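Local structure of galactose mutarotase related enzyme (Lactobacillus casei, 3Q1N) at residues Lys104-Tyr109 and Asp132-Pro137; Tyr126-Asp131 and Thr277-Gly282. The protein probably binds carbohydrate and may act as an isomerase of the aldose 1-epimerase (galactose mutarotase) family. All blocks are in the same frame, centred on the assembly; numbering follows the deposited sequence. Where two conformers were deposited one is given.

Contact 1: residues Lys104-Tyr109 and Asp132-Pro137; sequences KFPFEY and DSKSMP
Glu-108 and Asp-132 bring the two backbones closest, CA to CA 4.9 Å, where the irregular chain between helix 99-104 and strand 109-118 passes the turn that leads into strand 136-147. The carboxylate of Asp-132 ties them together. Its OD1 takes the backbone N-H of Glu-108 at 2.9 Å and 167°, on the anti side and somewhat out of plane. Lys-134 grips OD2 twice: the backbone N uses the anti lone pair and closes an Asx turn, and NZ, 2.9 Å away in a salt bridge, comes on the syn side but tilted 31° out of the plane. Bends at chi3 (-67°) and chi4 curl the lysine back, and NZ also reaches Pro-106 O at 2.8 Å, nearly along the C=O axis. That carbonyl belongs to an inverse gamma turn centred on Pro-106.

Beside this polar network, selenomethionine Met-136 fills the angle between two rings. CG lies over one face of Phe-107, 4.0 Å from the centroid, in a CH-pi contact, and also touches Phe-105 CZ. SE makes oblique Met-aromatic contacts with both rings and rests 3.8 Å from Tyr-109 CB. Phe-107 CD2 sits over the centre of the Phe-105 ring, while Pro-137 CD packs 3.6 Å from Phe-107 CZ. Pro-137 O, buried without a hydrogen-bonding partner, faces the edge of Phe-105.

Leu-63 of strand 60-63 packs on Pro-106, Phe-107 and Pro-137. Met-136 is the intermediary: besides the 104-109 side chains it meets Val-128 and Asn-130 of strand 121-130 and Leu-279 of strand 277-279, where loops connect the antiparallel sheets of the galactose mutarotase-like beta-sandwich.

Contact 2: residues Tyr126-Asp131 and Thr277-Gly282; sequences YTVTND and TTLSAG. With EDO (1,2-ethanediol), chain T.
Asn-130 reaches across to the 277-282 segment with its side-chain amide, whose nitrogen faces two successive carbonyls from one side. ND2 donates to Leu-279 O at 3.1 Å and 137°, approaching from above the carbonyl plane, and makes a weak bond of the same length to Ser-280 O; the two oxygens appear to share one N-H. With CG anti to the backbone N (chi1 -180°), the amide extends from the strand toward the turn. The backbone adds a weak bond of 2.9 Å from Gly-282 N to Asn-130 O, and Gly-282 CA contributes a CA-H...O contact to the same oxygen. Gly-282 has a positive phi of 76° where the chain rounds the corner.

Next to the amide the side chains pack through carbon, Leu-279 CB 3.9 Å from Asn-130 CB. Leu-279 CD1 lies 4.0 Å from Val-128 CG1, with Val-128 O a van der Waals neighbour.

The loop after the strand fixes the amide in turn: OD1 accepts from Asp-132 N, and the other N-H of ND2 points to Lys-134 O. At the far end of the segment, Thr-127 OG1 shares a 3.0 Å hydrogen bond with O2 of a 1,2-ethanediol, probably from the crystallisation liquor.

Strand 121-130 runs between strands 109-118 and 284-293 in the large antiparallel sheet of the beta-sandwich, while strand 277-279 pairs with 136-147 in another; the turn at 280-282 connects them.

Overall arrangement
Contacts 1 and 2 adjoin, their centres about 9 Å apart, on the same side of the chain's centre. Their segments alternate along the sequence: strand 121-130 of contact 2 leads into the 132-137 turn of contact 1. Two probable backbone hydrogen bonds connect them, Asp-131 N to Glu-108 O at 3.0 Å and Leu-279 N to Met-136 O at 2.8 Å, the latter within the sheet that pairs strands 136-147 and 277-279. Packing of Ala-281 CB against Asp-132 O, 3.3 Å, adds a further link. Together they tie the end of strand 121-130 to the loop at 104-109, and strand 277-279 with the turn after it to segment 132-137. The 1,2-ethanediol lies beside Thr-127, not at the interface.

Contact 1: residues Lys104-Tyr109 and Asp132-Pro137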
loop_
_atom_site.group_PDB
_atom_site.type_symbol
_atom_site.label_atom_id
_atom_site.label_comp_id
_atom_site.label_asym_id
_atom_site.label_seq_id
_atom_site.Cartn_x
_atom_site.Cartn_y
_atom_site.Cartn_z
ATOM N N LYS A 104 14.414 4.653 15.936
ATOM C CA LYS A 104 14.011 3.432 15.258
ATOM C C LYS A 104 14.854 3.157 14.015
ATOM O O LYS A 104 14.949 2.029 13.610
ATOM C CB LYS A 104 12.537 3.478 14.830
ATOM C CG LYS A 104 11.570 3.439 16.000
ATOM C CD LYS A 104 10.149 3.406 15.518
ATOM C CE LYS A 104 9.166 3.186 16.659
ATOM N NZ LYS A 104 9.012 4.421 17.486
ATOM N N PHE A 105 15.381 4.216 13.402
ATOM C CA PHE A 105 15.845 4.188 12.036
ATOM C C PHE A 105 16.844 5.356 11.913
ATOM O O PHE A 105 16.451 6.520 11.775
ATOM C CB PHE A 105 14.630 4.345 11.133
ATOM C CG PHE A 105 14.891 4.225 9.650
ATOM C CD1 PHE A 105 15.293 3.006 9.058
ATOM C CD2 PHE A 105 14.768 5.352 8.808
ATOM C CE1 PHE A 105 15.461 2.894 7.638
ATOM C CE2 PHE A 105 14.940 5.229 7.418
ATOM C CZ PHE A 105 15.295 4.047 6.847
ATOM N N PRO A 106 18.135 5.059 12.059
ATOM C CA PRO A 106 19.122 6.143 12.300
ATOM C C PRO A 106 19.594 6.828 11.018
ATOM O O PRO A 106 20.799 6.875 10.699
ATOM C CB PRO A 106 20.248 5.393 13.019
ATOM C CG PRO A 106 20.194 4.013 12.445
ATOM C CD PRO A 106 18.731 3.722 12.230
ATOM N N PHE A 107 18.611 7.298 10.244
ATOM C CA PHE A 107 18.857 7.893 8.951
ATOM C C PHE A 107 18.094 9.182 8.813
ATOM O O PHE A 107 16.895 9.281 9.118
ATOM C CB PHE A 107 18.421 6.938 7.790
ATOM C CG PHE A 107 19.121 5.629 7.796
ATOM C CD1 PHE A 107 20.378 5.502 7.242
ATOM C CD2 PHE A 107 18.545 4.495 8.374
ATOM C CE1 PHE A 107 21.054 4.300 7.287
ATOM C CE2 PHE A 107 19.217 3.308 8.404
ATOM C CZ PHE A 107 20.485 3.218 7.844
ATOM N N GLU A 108 18.792 10.190 8.295
ATOM C CA GLU A 108 18.135 11.332 7.696
ATOM C C GLU A 108 17.539 10.968 6.338
ATOM O O GLU A 108 18.166 10.298 5.503
ATOM C CB GLU A 108 19.089 12.540 7.600
ATOM C CG GLU A 108 19.669 12.916 8.947
ATOM C CD GLU A 108 20.290 14.283 8.975
ATOM O OE1 GLU A 108 20.585 14.844 7.916
ATOM O OE2 GLU A 108 20.517 14.789 10.114
ATOM N N TYR A 109 16.276 11.358 6.150
ATOM C CA TYR A 109 15.563 11.037 4.925
ATOM C C TYR A 109 14.611 12.115 4.523
ATOM O O TYR A 109 14.176 12.934 5.362
ATOM C CB TYR A 109 14.810 9.683 5.054
ATOM C CG TYR A 109 13.592 9.715 5.991
ATOM C CD1 TYR A 109 12.337 10.187 5.538
ATOM C CD2 TYR A 109 13.703 9.333 7.339
ATOM C CE1 TYR A 109 11.264 10.215 6.388
ATOM C CE2 TYR A 109 12.630 9.385 8.196
ATOM C CZ TYR A 109 11.408 9.817 7.731
ATOM O OH TYR A 109 10.305 9.882 8.590
ATOM N N ASP A 132 21.289 10.828 4.421
ATOM C CA ASP A 132 22.314 10.435 5.381
ATOM C C ASP A 132 23.629 10.153 4.635
ATOM O O ASP A 132 23.674 10.011 3.414
ATOM C CB ASP A 132 21.875 9.126 6.056
ATOM C CG ASP A 132 22.293 9.051 7.492
ATOM O OD1 ASP A 132 21.624 9.662 8.366
ATOM O OD2 ASP A 132 23.335 8.439 7.753
ATOM N N SER A 133 24.713 10.074 5.402
ATOM C CA SER A 133 26.002 9.590 4.905
ATOM C C SER A 133 26.056 8.062 4.854
ATOM O O SER A 133 26.848 7.498 4.131
ATOM C CB SER A 133 27.152 10.103 5.797
ATOM O OG SER A 133 27.048 9.582 7.107
ATOM N N LYS A 134 25.223 7.411 5.654
ATOM C CA LYS A 134 25.180 5.960 5.686
ATOM C C LYS A 134 24.284 5.460 4.563
ATOM O O LYS A 134 23.365 6.159 4.161
ATOM C CB LYS A 134 24.617 5.439 7.020
ATOM C CG LYS A 134 25.491 5.815 8.210
ATOM C CD LYS A 134 24.965 5.109 9.465
ATOM C CE LYS A 134 23.597 5.559 9.952
ATOM N NZ LYS A 134 23.522 7.045 10.237
ATOM N N SER A 135 24.526 4.224 4.134
ATOM C CA SER A 135 23.648 3.539 3.172
ATOM C C SER A 135 22.320 3.236 3.837
ATOM O O SER A 135 22.312 2.667 4.902
ATOM C CB SER A 135 24.305 2.256 2.721
ATOM O OG SER A 135 25.585 2.536 2.103
HETATM N N MSE A 136 21.209 3.613 3.195
HETATM C CA MSE A 136 19.858 3.535 3.801
HETATM C C MSE A 136 18.997 2.477 3.121
HETATM O O MSE A 136 18.628 2.606 1.957
HETATM C CB MSE A 136 19.182 4.884 3.723
HETATM C CG MSE A 136 17.796 4.925 4.399
HETATM SE SE MSE A 136 16.865 6.599 4.309
HETATM C CE MSE A 136 15.980 6.301 2.643
ATOM N N PRO A 137 18.627 1.438 3.872
ATOM C CA PRO A 137 17.744 0.400 3.341
ATOM C C PRO A 137 16.304 0.747 3.733
ATOM O O PRO A 137 16.059 1.201 4.831
ATOM C CB PRO A 137 18.247 -0.855 4.013
ATOM C CG PRO A 137 18.742 -0.325 5.412
ATOM C CD PRO A 137 19.124 1.122 5.234
#

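Contact 2: residues Tyr126-Asp131 and Thr277-Gly282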
loop_
_atom_site.group_PDB
_atom_site.type_symbol
_atom_site.label_atom_id
_atom_site.label_comp_id
_atom_site.label_asym_id
_atom_site.label_seq_id
_atom_site.Cartn_x
_atom_site.Cartn_y
_atom_site.Cartn_z
ATOM N N TYR A 126 5.974 9.116 -5.642
ATOM C CA TYR A 126 6.765 9.053 -4.403
ATOM C C TYR A 126 8.227 9.290 -4.717
ATOM O O TYR A 126 8.699 8.785 -5.747
ATOM C CB TYR A 126 6.664 7.692 -3.769
ATOM C CG TYR A 126 5.274 7.255 -3.450
ATOM C CD1 TYR A 126 4.511 6.579 -4.421
ATOM C CD2 TYR A 126 4.695 7.549 -2.222
ATOM C CE1 TYR A 126 3.220 6.179 -4.163
ATOM C CE2 TYR A 126 3.377 7.125 -1.940
ATOM C CZ TYR A 126 2.660 6.471 -2.917
ATOM O OH TYR A 126 1.373 6.061 -2.643
ATOM N N THR A 127 8.936 10.014 -3.842
ATOM C CA THR A 127 10.392 10.105 -3.928
ATOM C C THR A 127 10.940 9.894 -2.533
ATOM O O THR A 127 10.566 10.634 -1.603
ATOM C CB THR A 127 10.888 11.490 -4.420
ATOM O OG1 THR A 127 10.302 11.804 -5.713
ATOM C CG2 THR A 127 12.397 11.501 -4.536
ATOM N N VAL A 128 11.799 8.910 -2.413
ATOM C CA VAL A 128 12.485 8.568 -1.182
ATOM C C VAL A 128 13.921 8.986 -1.403
ATOM O O VAL A 128 14.584 8.486 -2.305
ATOM C CB VAL A 128 12.457 7.057 -0.931
ATOM C CG1 VAL A 128 13.322 6.721 0.271
ATOM C CG2 VAL A 128 11.012 6.588 -0.670
ATOM N N THR A 129 14.403 9.886 -0.565
ATOM C CA THR A 129 15.789 10.354 -0.664
ATOM C C THR A 129 16.514 10.001 0.629
ATOM O O THR A 129 16.020 10.281 1.721
ATOM C CB THR A 129 15.883 11.871 -0.896
ATOM O OG1 THR A 129 15.116 12.219 -2.067
ATOM C CG2 THR A 129 17.353 12.264 -1.180
ATOM N N ASN A 130 17.696 9.438 0.450
ATOM C CA ASN A 130 18.649 9.158 1.533
ATOM C C ASN A 130 19.450 10.426 1.788
ATOM O O ASN A 130 20.380 10.732 1.047
ATOM C CB ASN A 130 19.581 7.977 1.171
ATOM C CG ASN A 130 20.560 7.678 2.280
ATOM O OD1 ASN A 130 20.404 8.264 3.367
ATOM N ND2 ASN A 130 21.566 6.800 2.037
ATOM N N ASP A 131 19.114 11.152 2.839
ATOM C CA ASP A 131 19.828 12.355 3.194
ATOM C C ASP A 131 20.989 12.089 4.167
ATOM O O ASP A 131 21.653 13.028 4.596
ATOM C CB ASP A 131 18.887 13.390 3.827
ATOM C CG ASP A 131 17.860 13.936 2.856
ATOM O OD1 ASP A 131 18.159 14.064 1.635
ATOM O OD2 ASP A 131 16.784 14.278 3.360
ATOM N N THR A 277 15.279 -1.999 -0.635
ATOM C CA THR A 277 16.152 -1.240 -1.502
ATOM C C THR A 277 17.174 -0.495 -0.635
ATOM O O THR A 277 16.783 0.166 0.313
ATOM C CB THR A 277 15.364 -0.200 -2.286
ATOM O OG1 THR A 277 14.328 -0.835 -3.045
ATOM C CG2 THR A 277 16.298 0.592 -3.287
ATOM N N THR A 278 18.460 -0.611 -0.976
ATOM C CA THR A 278 19.521 0.140 -0.298
ATOM C C THR A 278 19.983 1.320 -1.149
ATOM O O THR A 278 20.485 1.150 -2.247
ATOM C CB THR A 278 20.732 -0.726 0.111
ATOM O OG1 THR A 278 20.283 -1.792 0.978
ATOM C CG2 THR A 278 21.808 0.140 0.868
ATOM N N LEU A 279 19.779 2.506 -0.640
ATOM C CA LEU A 279 20.247 3.715 -1.318
ATOM C C LEU A 279 21.602 4.159 -0.835
ATOM O O LEU A 279 21.868 4.251 0.362
ATOM C CB LEU A 279 19.228 4.834 -1.102
ATOM C CG LEU A 279 17.909 4.742 -1.888
ATOM C CD1 LEU A 279 16.905 5.822 -1.364
ATOM C CD2 LEU A 279 18.124 4.838 -3.383
ATOM N N SER A 280 22.498 4.433 -1.780
ATOM C CA SER A 280 23.727 5.144 -1.504
ATOM C C SER A 280 23.483 6.538 -0.903
ATOM O O SER A 280 22.361 7.095 -0.996
ATOM C CB SER A 280 24.561 5.246 -2.797
ATOM O OG SER A 280 24.924 3.955 -3.275
ATOM N N ALA A 281 24.496 7.072 -0.208
ATOM C CA ALA A 281 24.368 8.412 0.358
ATOM C C ALA A 281 23.920 9.419 -0.694
ATOM O O ALA A 281 24.530 9.499 -1.769
ATOM C CB ALA A 281 25.664 8.881 0.972
ATOM N N GLY A 282 22.861 10.167 -0.387
ATOM C CA GLY A 282 22.314 11.177 -1.263
ATOM C C GLY A 282 21.500 10.690 -2.444
ATOM O O GLY A 282 20.981 11.518 -3.207
HETATM C C1 EDO T . 6.726 14.247 -4.476
HETATM O O1 EDO T . 7.195 15.331 -5.218
HETATM C C2 EDO T . 7.488 12.983 -4.872
HETATM O O2 EDO T . 7.519 12.677 -6.233
#